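Local coordinates for interleukin-20 receptor subunit beta (Homo sapiens, PDB 6DF3), which pairs with IL20RA to form a receptor for IL19, IL20 and IL24, and with IL22RA1 to form one for IL20 and IL24, at residues S33-G38 against N76-A81. The protein carries 1 engineered substitution. Sequence-based numbering, arbitrary orientation.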
loop_
_atom_site.group_PDB
_atom_site.type_symbol
_atom_site.label_atom_id
_atom_site.label_comp_id
_atom_site.label_asym_id
_atom_site.label_seq_id
_atom_site.Cartn_x
_atom_site.Cartn_y
_atom_site.Cartn_z
ATOM N N SER C 33 -18.397 10.031 -22.847
ATOM C CA SER C 33 -16.981 9.808 -22.408
ATOM C C SER C 33 -16.655 10.764 -21.299
ATOM O O SER C 33 -17.005 11.944 -21.378
ATOM C CB SER C 33 -15.985 9.991 -23.556
ATOM O OG SER C 33 -16.429 9.222 -24.665
ATOM N N VAL C 34 -16.018 10.241 -20.261
ATOM C CA VAL C 34 -15.585 11.056 -19.142
ATOM C C VAL C 34 -14.049 11.192 -19.037
ATOM O O VAL C 34 -13.354 10.208 -19.188
ATOM C CB VAL C 34 -16.100 10.485 -17.835
ATOM C CG1 VAL C 34 -15.629 11.334 -16.677
ATOM C CG2 VAL C 34 -17.604 10.373 -17.893
ATOM N N GLU C 35 -13.557 12.404 -18.749
ATOM C CA GLU C 35 -12.137 12.605 -18.473
ATOM C C GLU C 35 -11.951 13.432 -17.206
ATOM O O GLU C 35 -12.889 14.096 -16.800
ATOM C CB GLU C 35 -11.487 13.303 -19.631
ATOM C CG GLU C 35 -11.481 12.418 -20.851
ATOM C CD GLU C 35 -10.773 13.069 -22.031
ATOM O OE1 GLU C 35 -10.547 14.303 -22.000
ATOM O OE2 GLU C 35 -10.476 12.336 -23.015
ATOM N N TYR C 36 -10.756 13.377 -16.589
ATOM C CA TYR C 36 -10.495 14.073 -15.306
ATOM C C TYR C 36 -9.113 14.642 -15.266
ATOM O O TYR C 36 -8.256 14.277 -16.095
ATOM C CB TYR C 36 -10.646 13.095 -14.136
ATOM C CG TYR C 36 -9.595 11.967 -14.060
ATOM C CD1 TYR C 36 -9.731 10.836 -14.779
ATOM C CD2 TYR C 36 -8.456 12.092 -13.275
ATOM C CE1 TYR C 36 -8.798 9.784 -14.712
ATOM C CE2 TYR C 36 -7.481 11.088 -13.201
ATOM C CZ TYR C 36 -7.670 9.931 -13.918
ATOM O OH TYR C 36 -6.721 8.964 -13.923
ATOM N N GLN C 37 -8.930 15.575 -14.356
ATOM C CA GLN C 37 -7.645 16.090 -13.917
ATOM C C GLN C 37 -7.660 16.132 -12.410
ATOM O O GLN C 37 -8.654 16.575 -11.794
ATOM C CB GLN C 37 -7.515 17.581 -14.254
ATOM C CG GLN C 37 -7.514 17.838 -15.722
ATOM C CD GLN C 37 -7.218 19.287 -16.078
ATOM O OE1 GLN C 37 -7.756 20.194 -15.453
ATOM N NE2 GLN C 37 -6.445 19.495 -17.115
ATOM N N GLY C 38 -6.585 15.694 -11.791
ATOM C CA GLY C 38 -6.401 15.974 -10.357
ATOM C C GLY C 38 -5.905 17.382 -10.269
ATOM O O GLY C 38 -5.651 18.026 -11.292
ATOM N N ASN C 76 -11.110 17.998 -11.259
ATOM C CA ASN C 76 -11.960 18.387 -12.325
ATOM C C ASN C 76 -12.376 17.173 -13.083
ATOM O O ASN C 76 -11.594 16.262 -13.284
ATOM C CB ASN C 76 -11.217 19.327 -13.293
ATOM C CG ASN C 76 -10.675 20.562 -12.609
ATOM O OD1 ASN C 76 -11.215 21.012 -11.615
ATOM N ND2 ASN C 76 -9.559 21.075 -13.121
ATOM N N LEU C 77 -13.597 17.217 -13.570
ATOM C CA LEU C 77 -14.193 16.152 -14.358
ATOM C C LEU C 77 -14.941 16.817 -15.530
ATOM O O LEU C 77 -15.466 17.908 -15.393
ATOM C CB LEU C 77 -15.139 15.399 -13.469
ATOM C CG LEU C 77 -14.473 14.498 -12.419
ATOM C CD1 LEU C 77 -15.483 14.215 -11.326
ATOM C CD2 LEU C 77 -14.074 13.218 -13.117
ATOM N N ARG C 78 -14.880 16.205 -16.708
ATOM C CA ARG C 78 -15.652 16.650 -17.833
ATOM C C ARG C 78 -16.232 15.492 -18.617
ATOM O O ARG C 78 -15.677 14.405 -18.654
ATOM C CB ARG C 78 -14.806 17.503 -18.744
ATOM C CG ARG C 78 -13.643 16.797 -19.379
ATOM C CD ARG C 78 -12.892 17.747 -20.326
ATOM N NE ARG C 78 -11.957 17.024 -21.154
ATOM C CZ ARG C 78 -11.133 17.607 -22.015
ATOM N NH1 ARG C 78 -11.149 18.909 -22.206
ATOM N NH2 ARG C 78 -10.295 16.873 -22.700
ATOM N N VAL C 79 -17.320 15.739 -19.287
ATOM C CA VAL C 79 -18.021 14.666 -19.984
ATOM C C VAL C 79 -18.530 15.129 -21.333
ATOM O O VAL C 79 -18.861 16.292 -21.509
ATOM C CB VAL C 79 -19.182 14.148 -19.148
ATOM C CG1 VAL C 79 -20.216 15.246 -18.943
ATOM C CG2 VAL C 79 -19.834 12.913 -19.792
ATOM N N ARG C 80 -18.570 14.239 -22.307
ATOM C CA ARG C 80 -19.170 14.614 -23.584
ATOM C C ARG C 80 -19.963 13.464 -24.146
ATOM O O ARG C 80 -19.830 12.328 -23.702
ATOM C CB ARG C 80 -18.099 15.062 -24.575
ATOM C CG ARG C 80 -17.260 13.942 -25.198
ATOM C CD ARG C 80 -16.256 14.451 -26.228
ATOM N NE ARG C 80 -15.291 13.391 -26.515
ATOM C CZ ARG C 80 -14.212 13.522 -27.288
ATOM N NH1 ARG C 80 -13.945 14.659 -27.916
ATOM N NH2 ARG C 80 -13.395 12.480 -27.435
ATOM N N ALA C 81 -20.782 13.773 -25.139
ATOM C CA ALA C 81 -21.630 12.796 -25.746
ATOM C C ALA C 81 -21.164 12.546 -27.161
ATOM O O ALA C 81 -20.671 13.455 -27.805
ATOM C CB ALA C 81 -23.052 13.296 -25.739
HETATM O O HOH W 1 -17.234 10.859 -26.407
#
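S33 and R80 form the first hydrogen-bonded pair of this antiparallel ladder: S33 N meets R80 O at 2.8 Å, and R80 N returns a bond to S33 O. The segment axes run 161° apart, and such two-way pairs recur at E35/R78 and Q37/N76, the usual alternation of antiparallel strands, here neighbours in a sheet of the first of the two extracellular fibronectin type III domains. V34, in a non-hydrogen-bonded pair with V79, faces the other side of the sheet; its CG2 packs against V79 CG2 at 3.9 Å, while CG1 approaches L77 CD2. E35 lies alongside R78, both chains extended and pointing the same way. The carboxylate is turned only 27° from the guanidinium plane, and OE1 accepts a hydrogen bond from R78 NH2 at 2.7 Å, in that plane and part of a salt bridge; the second bond, from NE to OE1, is weak. W49 and W90 add cation-pi contacts to R78. On the V34 side again, Y36 rests its CB on L77 CD2 at 3.6 Å. Its CG sits between the backbone N and the carbonyl carbon (chi1 67°), the ring leads away from the 76-81 strand, and OH bonds a basic side chain of another protein's chain. Q37 OE1 accepts from N76 ND2 at 3.1 Å, in the carbonyl plane and in the N76 amide plane. Q37 NE2 is held by the carbonyls of S46 and I48, and N76 ND2 also bonds S42 OG. The chemistry thus divides by face: aliphatic contacts on the V34/Y36 side, and on the E35/Q37 side a nearly coplanar ion pair and a side-chain amide-to-amide hydrogen bond whose two NH2 groups have further partners, which probably fixes how these groups are turned.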